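PDB 3MFQ: high-affinity zinc uptake system protein znuA from Streptococcus suis, which probably serves as the substrate-binding component of a metal-uptake ABC transporter, capturing zinc and perhaps related metal ions outside the cell membrane. Local coordinates for residues K83-K88 with I109-S114; L16-Y21 with G263-D268. All coordinates share one frame; numbering follows the deposited sequence.

Interaction 1: residues K83-K88 with I109-S114; sequences KNFNAK and IPLYKS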
# COMPACT_ATOMS: atom_id res chain seq x y z
N LYS A 83 -12.41 -1.12 9.43
CA LYS A 83 -13.52 -1.77 10.12
C LYS A 83 -14.86 -1.50 9.44
O LYS A 83 -15.81 -2.27 9.59
CB LYS A 83 -13.56 -1.34 11.58
CG LYS A 83 -13.43 0.15 11.79
CD LYS A 83 -13.62 0.51 13.25
CE LYS A 83 -15.02 0.16 13.72
NZ LYS A 83 -15.27 0.65 15.10
N ASN A 84 -14.93 -0.41 8.69
CA ASN A 84 -16.18 -0.01 8.05
C ASN A 84 -16.38 -0.58 6.65
O ASN A 84 -17.49 -0.54 6.11
CB ASN A 84 -16.31 1.51 8.00
CG ASN A 84 -17.07 2.06 9.18
OD1 ASN A 84 -17.13 1.44 10.24
ND2 ASN A 84 -17.66 3.24 9.00
N PHE A 85 -15.31 -1.09 6.05
CA PHE A 85 -15.40 -1.67 4.72
C PHE A 85 -16.55 -2.67 4.63
O PHE A 85 -16.90 -3.31 5.62
CB PHE A 85 -14.09 -2.35 4.34
CG PHE A 85 -12.93 -1.40 4.17
CD1 PHE A 85 -13.09 -0.05 4.39
CD2 PHE A 85 -11.68 -1.87 3.80
CE1 PHE A 85 -12.03 0.82 4.24
CE2 PHE A 85 -10.62 -1.01 3.64
CZ PHE A 85 -10.79 0.34 3.87
N ASN A 86 -17.13 -2.78 3.44
CA ASN A 86 -18.17 -3.77 3.19
C ASN A 86 -17.65 -4.85 2.26
O ASN A 86 -16.55 -4.74 1.73
CB ASN A 86 -19.42 -3.11 2.60
CG ASN A 86 -20.05 -2.12 3.56
OD1 ASN A 86 -20.03 -2.31 4.77
ND2 ASN A 86 -20.62 -1.05 3.02
N ALA A 87 -18.45 -5.89 2.06
CA ALA A 87 -18.03 -7.02 1.24
C ALA A 87 -17.59 -6.56 -0.14
O ALA A 87 -16.47 -6.85 -0.57
CB ALA A 87 -19.16 -8.03 1.13
N LYS A 88 -18.46 -5.85 -0.83
CA LYS A 88 -18.21 -5.45 -2.21
C LYS A 88 -16.99 -4.55 -2.37
O LYS A 88 -16.42 -4.46 -3.46
CB LYS A 88 -19.46 -4.79 -2.81
CG LYS A 88 -19.98 -3.62 -2.02
CD LYS A 88 -21.11 -2.95 -2.77
CE LYS A 88 -20.77 -2.84 -4.25
NZ LYS A 88 -21.90 -2.30 -5.05
N ILE A 109 -8.45 5.22 -3.44
CA ILE A 109 -8.65 6.45 -2.68
C ILE A 109 -9.95 6.49 -1.88
O ILE A 109 -9.95 6.92 -0.73
CB ILE A 109 -8.53 7.70 -3.59
CG1 ILE A 109 -7.08 7.86 -4.05
CG2 ILE A 109 -8.99 8.94 -2.85
CD1 ILE A 109 -6.84 9.10 -4.88
N PRO A 110 -11.06 6.04 -2.48
CA PRO A 110 -12.30 5.99 -1.71
C PRO A 110 -12.13 5.17 -0.42
O PRO A 110 -12.51 5.62 0.66
CB PRO A 110 -13.27 5.27 -2.65
CG PRO A 110 -12.77 5.61 -4.01
CD PRO A 110 -11.28 5.67 -3.89
N LEU A 111 -11.55 3.99 -0.55
CA LEU A 111 -11.29 3.13 0.59
C LEU A 111 -10.38 3.80 1.61
O LEU A 111 -10.58 3.67 2.81
CB LEU A 111 -10.69 1.80 0.13
CG LEU A 111 -11.70 0.68 -0.11
CD1 LEU A 111 -13.02 1.23 -0.62
CD2 LEU A 111 -11.14 -0.37 -1.06
N TYR A 112 -9.37 4.51 1.12
CA TYR A 112 -8.44 5.19 2.00
C TYR A 112 -9.14 6.33 2.74
O TYR A 112 -8.92 6.53 3.94
CB TYR A 112 -7.23 5.71 1.23
CG TYR A 112 -6.06 6.10 2.12
CD1 TYR A 112 -5.28 5.13 2.73
CD2 TYR A 112 -5.74 7.43 2.34
CE1 TYR A 112 -4.22 5.47 3.54
CE2 TYR A 112 -4.68 7.79 3.15
CZ TYR A 112 -3.92 6.80 3.75
OH TYR A 112 -2.86 7.15 4.55
N LYS A 113 -9.97 7.08 2.03
CA LYS A 113 -10.77 8.13 2.65
C LYS A 113 -11.62 7.54 3.76
O LYS A 113 -11.85 8.17 4.79
CB LYS A 113 -11.66 8.81 1.62
CG LYS A 113 -10.91 9.63 0.59
CD LYS A 113 -11.86 10.16 -0.47
CE LYS A 113 -12.97 11.00 0.14
NZ LYS A 113 -12.44 12.28 0.68
N SER A 114 -12.10 6.31 3.55
CA SER A 114 -12.87 5.61 4.56
C SER A 114 -12.01 5.37 5.79
O SER A 114 -12.41 5.69 6.91
CB SER A 114 -13.38 4.28 4.02
OG SER A 114 -14.11 3.57 5.00

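Interaction 2: residues L16-Y21 with G263-D268; sequences LNDMVY and GDTFID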
# COMPACT_ATOMS: atom_id res chain seq x y z
N LEU A 16 -0.08 4.67 8.31
CA LEU A 16 -0.84 5.20 9.42
C LEU A 16 -0.06 6.33 10.07
O LEU A 16 -0.62 7.39 10.36
CB LEU A 16 -1.17 4.07 10.40
CG LEU A 16 -1.78 2.87 9.67
CD1 LEU A 16 -2.24 1.80 10.64
CD2 LEU A 16 -2.93 3.31 8.77
N ASN A 17 1.25 6.13 10.25
CA ASN A 17 2.12 7.17 10.79
C ASN A 17 1.87 8.54 10.15
O ASN A 17 1.85 9.56 10.84
CB ASN A 17 3.60 6.80 10.63
CG ASN A 17 4.52 7.75 11.39
OD1 ASN A 17 4.35 7.94 12.60
ND2 ASN A 17 5.48 8.34 10.70
N ASP A 18 1.70 8.56 8.84
CA ASP A 18 1.40 9.80 8.12
C ASP A 18 -0.02 10.27 8.41
O ASP A 18 -0.24 11.41 8.82
CB ASP A 18 1.57 9.59 6.62
CG ASP A 18 1.20 10.82 5.81
OD1 ASP A 18 1.49 11.94 6.27
OD2 ASP A 18 0.63 10.66 4.71
N MET A 19 -0.98 9.37 8.20
CA MET A 19 -2.39 9.68 8.41
C MET A 19 -2.62 10.42 9.72
O MET A 19 -3.13 11.54 9.73
CB MET A 19 -3.22 8.40 8.36
CG MET A 19 -4.73 8.61 8.46
SD MET A 19 -5.68 7.11 8.18
CE MET A 19 -4.98 6.03 9.42
N VAL A 20 -2.23 9.80 10.83
CA VAL A 20 -2.46 10.38 12.15
C VAL A 20 -1.87 11.78 12.27
O VAL A 20 -2.51 12.69 12.78
CB VAL A 20 -1.88 9.50 13.27
CG1 VAL A 20 -2.04 10.19 14.62
CG2 VAL A 20 -2.57 8.16 13.28
N TYR A 21 -0.64 11.95 11.80
CA TYR A 21 -0.03 13.27 11.83
C TYR A 21 -0.88 14.24 11.03
O TYR A 21 -1.16 15.35 11.49
CB TYR A 21 1.39 13.23 11.26
CG TYR A 21 2.01 14.61 11.15
CD1 TYR A 21 2.43 15.29 12.28
CD2 TYR A 21 2.16 15.22 9.91
CE1 TYR A 21 2.99 16.55 12.19
CE2 TYR A 21 2.73 16.48 9.81
CZ TYR A 21 3.14 17.14 10.95
OH TYR A 21 3.70 18.39 10.85
N GLY A 263 8.75 9.78 -1.24
CA GLY A 263 7.58 9.01 -0.87
C GLY A 263 7.25 9.23 0.59
O GLY A 263 6.58 8.40 1.21
N ASP A 264 7.72 10.34 1.13
CA ASP A 264 7.54 10.70 2.53
C ASP A 264 6.12 10.47 3.03
O ASP A 264 5.87 9.60 3.86
CB ASP A 264 7.93 12.16 2.75
CG ASP A 264 7.76 12.61 4.18
OD1 ASP A 264 8.03 11.80 5.09
OD2 ASP A 264 7.36 13.78 4.39
N THR A 265 5.18 11.27 2.52
CA THR A 265 3.79 11.17 2.94
C THR A 265 3.01 10.31 1.97
O THR A 265 3.54 9.88 0.94
CB THR A 265 3.13 12.55 3.04
OG1 THR A 265 2.91 13.07 1.72
CG2 THR A 265 4.02 13.51 3.82
N PHE A 266 1.74 10.06 2.29
CA PHE A 266 0.90 9.19 1.49
C PHE A 266 0.62 9.77 0.10
O PHE A 266 0.84 9.11 -0.91
CB PHE A 266 -0.42 8.90 2.21
CG PHE A 266 -1.43 8.18 1.37
CD1 PHE A 266 -1.37 6.81 1.22
CD2 PHE A 266 -2.42 8.89 0.71
CE1 PHE A 266 -2.30 6.14 0.44
CE2 PHE A 266 -3.35 8.23 -0.07
CZ PHE A 266 -3.29 6.86 -0.21
N ILE A 267 0.13 11.00 0.07
CA ILE A 267 -0.21 11.64 -1.19
C ILE A 267 1.01 11.77 -2.09
O ILE A 267 0.91 11.64 -3.31
CB ILE A 267 -0.85 13.02 -0.97
CG1 ILE A 267 -2.16 12.89 -0.20
CG2 ILE A 267 -1.09 13.71 -2.30
CD1 ILE A 267 -2.89 14.20 -0.01
N ASP A 268 2.17 12.04 -1.49
CA ASP A 268 3.41 12.15 -2.24
C ASP A 268 3.86 10.79 -2.74
O ASP A 268 4.29 10.64 -3.89
CB ASP A 268 4.50 12.81 -1.40
CG ASP A 268 4.23 14.29 -1.17
OD1 ASP A 268 3.33 14.85 -1.83
OD2 ASP A 268 4.93 14.90 -0.32
O HOH W 1 -0.78 12.00 2.93

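Interaction 1: residues K83-K88 with I109-S114
The loop that leaves strand 79-80, an edge strand of the four-stranded parallel sheet, is pinned to the first turns of helix 109-123 by one aromatic side chain: Phe85 lies against Leu111 and Ser114, which sit one helical turn apart. The CG of Phe85 is anti to its carbonyl carbon (chi1 -67°), which swings the ring from the loop backbone to the helix so that its far end does the touching. Over one face stands Leu111, with CG 4.1 Å above the ring plane and displaced toward the rim, so the leucine lies over the CZ end of the ring and not its middle. The closest apolar approach of these two side chains joins Phe85 CZ to Leu111 CB at 4.0 Å. The same end of the ring faces the helix backbone, where Leu111 O lies 3.5 Å from Phe85 CZ. Ser114 comes in at the edge, its OG in the plane of the ring and 3.5 Å from Phe85 CE1. That position follows from its own first torsion, OG anti to the backbone N (chi1 179°), which points the hydroxyl at the loop. The poorly ordered Asn84 adds a marginal touch on Ser114. Beyond the two segments, Phe105 meets Phe85 edge-to-face and also touches Leu111, while Leu90 packs on Phe85. Phe105 directly follows the zinc ligand His104, so this small surface cluster adjoins the chain that supplies the metal site. An aromatic side chain of a loop packed on a helix N-terminal turn, as here, belongs to the periphery of an alpha/beta domain, consistent with the cluster A binding-protein fold.

Interaction 2: residues L16-Y21 with G263-D268
Asp18, on helix 14-24, reaches across to the start of helix 266-281 and accepts a hydrogen bond from the backbone N-H of Phe266. The Phe266 N to Asp18 OD2 distance is 2.7 Å, with an angle of 160° at the hydrogen, and the donor stands well above the carboxylate plane instead of within it. This is the close-packed part of the contact: the same OD2 lies 3.2 Å from Phe266 CB, and the other oxygen, OD1, rests against Thr265 CB at 3.7 Å. With CG anti to the backbone N (chi1 177°), the aspartate carries its carboxylate from its own helix to the start of helix 266-281, while Gln22, one turn on, holds OD1 through NE2. The Phe266 ring leads away from Asp18, toward helix 131-156, where it touches Tyr141 and Leu145. Packing is looser where water 1 fills in, donating to Asp18 OD2 at 2.6 Å and accepting from Ile267 N. Beside it Thr265, partly exposed, takes the N-cap position, its OG1 receiving only a weak bond of 3.5 Å from Asp268 N. Farther out, Asp264 is poorly ordered, and its OD2 stays 6.4 Å from Asp18 OD1. A buried carboxylate thus serves two first-turn N-H groups, one directly and one through water, while Thr265 caps a third only weakly; the positive end of the helix dipole would be expected to favour the charged form of Asp18.

Interaction 1 is a surface contact and interaction 2 a buried one, and their chemistry follows suit. In 83-88 with 109-114 an aromatic ring meets a leucine and a serine without a hydrogen bond between the segments; in 16-21 with 263-268 a carboxylate and a water hold the start of a helix. The contacts share no segment, yet they meet: Tyr112, on the side of helix 109-123 turned away from the loop, stacks on Phe266, with CD2 of Tyr112 3.5 Å from Phe266 CE2, and Met19 packs on Tyr112 as well. Helix 109-123 therefore carries a peripheral loop on one side and borders the interior contact on another.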